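Side-chain contact in oxidoreductase, short-chain dehydrogenase/reductase family (Aeromonas hydrophila subsp. hydrophila, PDB 3L6E), which probably acts as a nucleotide-dependent oxidoreductase of the short-chain dehydrogenase/reductase family, perhaps reducing 3-dehydrosphinganine in sphingolipid metabolism: residues I113-A116 against Q117-R121. Residues are numbered along the deposited sequence; the frame is centred on the assembly and turned at random.
Sequences ILVA and QQTVR
T119 and V115 illustrate how a hydroxyl can be satisfied within a helix. T119 OG1 donates to V115 O at 2.7 Å, approaching from above the carbonyl plane, while T119 N reaches the same oxygen from the opposite face at 2.9 Å. One carbonyl thus takes two hydrogens from one residue. The first torsion of T119 allows this: at chi1 -55° OG1 sits beside its own backbone N and turns back along the helix, where this buried hydroxyl finds its partner.

Two residues earlier, on another side of the helix, I113 and Q117 run side by side in the same direction. With CG beside the backbone N (chi1 -69°) and the chain extended beyond it, Q117 brings OE1 to 3.4 Å from the methyl I113 CG2, a van der Waals contact alongside the bond from Q117 N to I113 O (3.0 Å).

Further round the helix, Q118 OE1 lies in the guanidinium plane of R121 and accepts from NE (3.1 Å), well above the amide plane, and NH2 (2.7 Å), nearer to it. Q118 NE2 bonds D65 OD1, which should hold the amide in one orientation.

In this Rossmann-type fold, helix 98-123 lays V115 and T119 on strand 80-84, with T119 and A116 meeting L130 of strand 128-137; L114 and Q118 pack on helix 61-75, I113 and A116 on helix 145-165.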
ATOM      1  N   ILE A 113      10.843  14.907 -12.340  1.00 21.69           N
ATOM      2  CA  ILE A 113      10.207  16.233 -12.462  1.00 22.38           C
ATOM      3  C   ILE A 113       9.609  16.496 -13.846  1.00 22.41           C
ATOM      4  O   ILE A 113       8.491  17.001 -13.954  1.00 22.23           O
ATOM      5  CB  ILE A 113      11.170  17.356 -12.046  1.00 22.22           C
ATOM      6  CG1 ILE A 113      11.396  17.279 -10.531  1.00 33.80           C
ATOM      7  CG2 ILE A 113      10.612  18.730 -12.437  1.00 33.91           C
ATOM      8  CD1 ILE A 113      12.395  18.257  -9.977  1.00 22.44           C
ATOM      9  N   LEU A 114      10.351  16.138 -14.889  1.00 23.10           N
ATOM     10  CA  LEU A 114       9.924  16.363 -16.270  1.00 24.17           C
ATOM     11  C   LEU A 114       8.753  15.465 -16.679  1.00 25.50           C
ATOM     12  O   LEU A 114       7.832  15.911 -17.361  1.00 26.52           O
ATOM     13  CB  LEU A 114      11.094  16.172 -17.231  1.00 24.35           C
ATOM     14  CG  LEU A 114      12.267  17.150 -17.176  1.00 32.14           C
ATOM     15  CD1 LEU A 114      13.463  16.522 -17.860  1.00 24.84           C
ATOM     16  CD2 LEU A 114      11.930  18.512 -17.801  1.00 24.57           C
ATOM     17  N   VAL A 115       8.777  14.206 -16.252  1.00 25.31           N
ATOM     18  CA  VAL A 115       7.649  13.319 -16.520  1.00 25.31           C
ATOM     19  C   VAL A 115       6.393  13.841 -15.808  1.00 24.76           C
ATOM     20  O   VAL A 115       5.293  13.828 -16.369  1.00 25.14           O
ATOM     21  CB  VAL A 115       7.986  11.861 -16.144  1.00 25.24           C
ATOM     22  CG1 VAL A 115       6.740  10.961 -16.143  1.00 28.47           C
ATOM     23  CG2 VAL A 115       9.046  11.318 -17.091  1.00 29.15           C
ATOM     24  N   ALA A 116       6.569  14.304 -14.576  1.00 23.69           N
ATOM     25  CA  ALA A 116       5.456  14.775 -13.774  1.00 23.04           C
ATOM     26  C   ALA A 116       4.824  16.018 -14.420  1.00 23.61           C
ATOM     27  O   ALA A 116       3.609  16.078 -14.575  1.00 23.11           O
ATOM     28  CB  ALA A 116       5.906  15.065 -12.369  1.00 22.69           C
ATOM     29  N   GLN A 117       5.658  16.972 -14.840  1.00 24.34           N
ATOM     30  CA  GLN A 117       5.164  18.217 -15.447  1.00 26.07           C
ATOM     31  C   GLN A 117       4.508  17.968 -16.784  1.00 26.88           C
ATOM     32  O   GLN A 117       3.505  18.592 -17.111  1.00 27.68           O
ATOM     33  CB  GLN A 117       6.287  19.235 -15.639  1.00 26.31           C
ATOM     34  CG  GLN A 117       6.805  19.795 -14.357  1.00 29.17           C
ATOM     35  CD  GLN A 117       8.040  20.633 -14.540  1.00 27.03           C
ATOM     36  OE1 GLN A 117       8.534  21.216 -13.575  1.00 29.86           O
ATOM     37  NE2 GLN A 117       8.546  20.717 -15.777  1.00 29.26           N
ATOM     38  N   GLN A 118       5.099  17.074 -17.562  1.00 27.32           N
ATOM     39  CA  GLN A 118       4.517  16.644 -18.819  1.00 28.65           C
ATOM     40  C   GLN A 118       3.146  15.961 -18.584  1.00 28.74           C
ATOM     41  O   GLN A 118       2.224  16.141 -19.370  1.00 28.78           O
ATOM     42  CB  GLN A 118       5.513  15.742 -19.564  1.00 29.34           C
ATOM     43  CG  GLN A 118       5.113  15.320 -20.970  1.00 30.83           C
ATOM     44  CD  GLN A 118       5.301  16.394 -22.034  1.00 30.46           C
ATOM     45  OE1 GLN A 118       4.565  16.421 -23.021  1.00 31.55           O
ATOM     46  NE2 GLN A 118       6.288  17.276 -21.847  1.00 31.24           N
ATOM     47  N   THR A 119       3.013  15.214 -17.486  1.00 28.85           N
ATOM     48  CA  THR A 119       1.739  14.553 -17.112  1.00 28.09           C
ATOM     49  C   THR A 119       0.668  15.541 -16.640  1.00 27.25           C
ATOM     50  O   THR A 119      -0.512  15.379 -16.945  1.00 27.21           O
ATOM     51  CB  THR A 119       1.959  13.473 -16.010  1.00 28.21           C
ATOM     52  OG1 THR A 119       2.944  12.530 -16.455  1.00 20.60           O
ATOM     53  CG2 THR A 119       0.648  12.732 -15.676  1.00 20.07           C
ATOM     54  N   VAL A 120       1.076  16.545 -15.876  1.00 27.01           N
ATOM     55  CA  VAL A 120       0.170  17.606 -15.441  1.00 27.28           C
ATOM     56  C   VAL A 120      -0.375  18.316 -16.694  1.00 27.85           C
ATOM     57  O   VAL A 120      -1.585  18.478 -16.873  1.00 27.42           O
ATOM     58  CB  VAL A 120       0.892  18.618 -14.506  1.00 27.31           C
ATOM     59  CG1 VAL A 120      -0.002  19.807 -14.167  1.00 21.49           C
ATOM     60  CG2 VAL A 120       1.396  17.936 -13.220  1.00 21.23           C
ATOM     61  N   ARG A 121       0.540  18.688 -17.577  1.00 28.47           N
ATOM     62  CA  ARG A 121       0.186  19.326 -18.833  1.00 29.69           C
ATOM     63  C   ARG A 121      -0.818  18.484 -19.636  1.00 29.11           C
ATOM     64  O   ARG A 121      -1.876  18.990 -20.047  1.00 28.81           O
ATOM     65  CB  ARG A 121       1.461  19.604 -19.634  1.00 30.94           C
ATOM     66  CG  ARG A 121       1.220  20.032 -21.074  1.00 54.43           C
ATOM     67  CD  ARG A 121       2.540  20.079 -21.839  1.00 33.12           C
ATOM     68  NE  ARG A 121       2.768  18.860 -22.627  1.00 54.60           N
ATOM     69  CZ  ARG A 121       2.152  18.576 -23.776  1.00 34.58           C
ATOM     70  NH1 ARG A 121       1.244  19.410 -24.292  1.00 54.67           N
ATOM     71  NH2 ARG A 121       2.444  17.447 -24.416  1.00 54.85           N
TER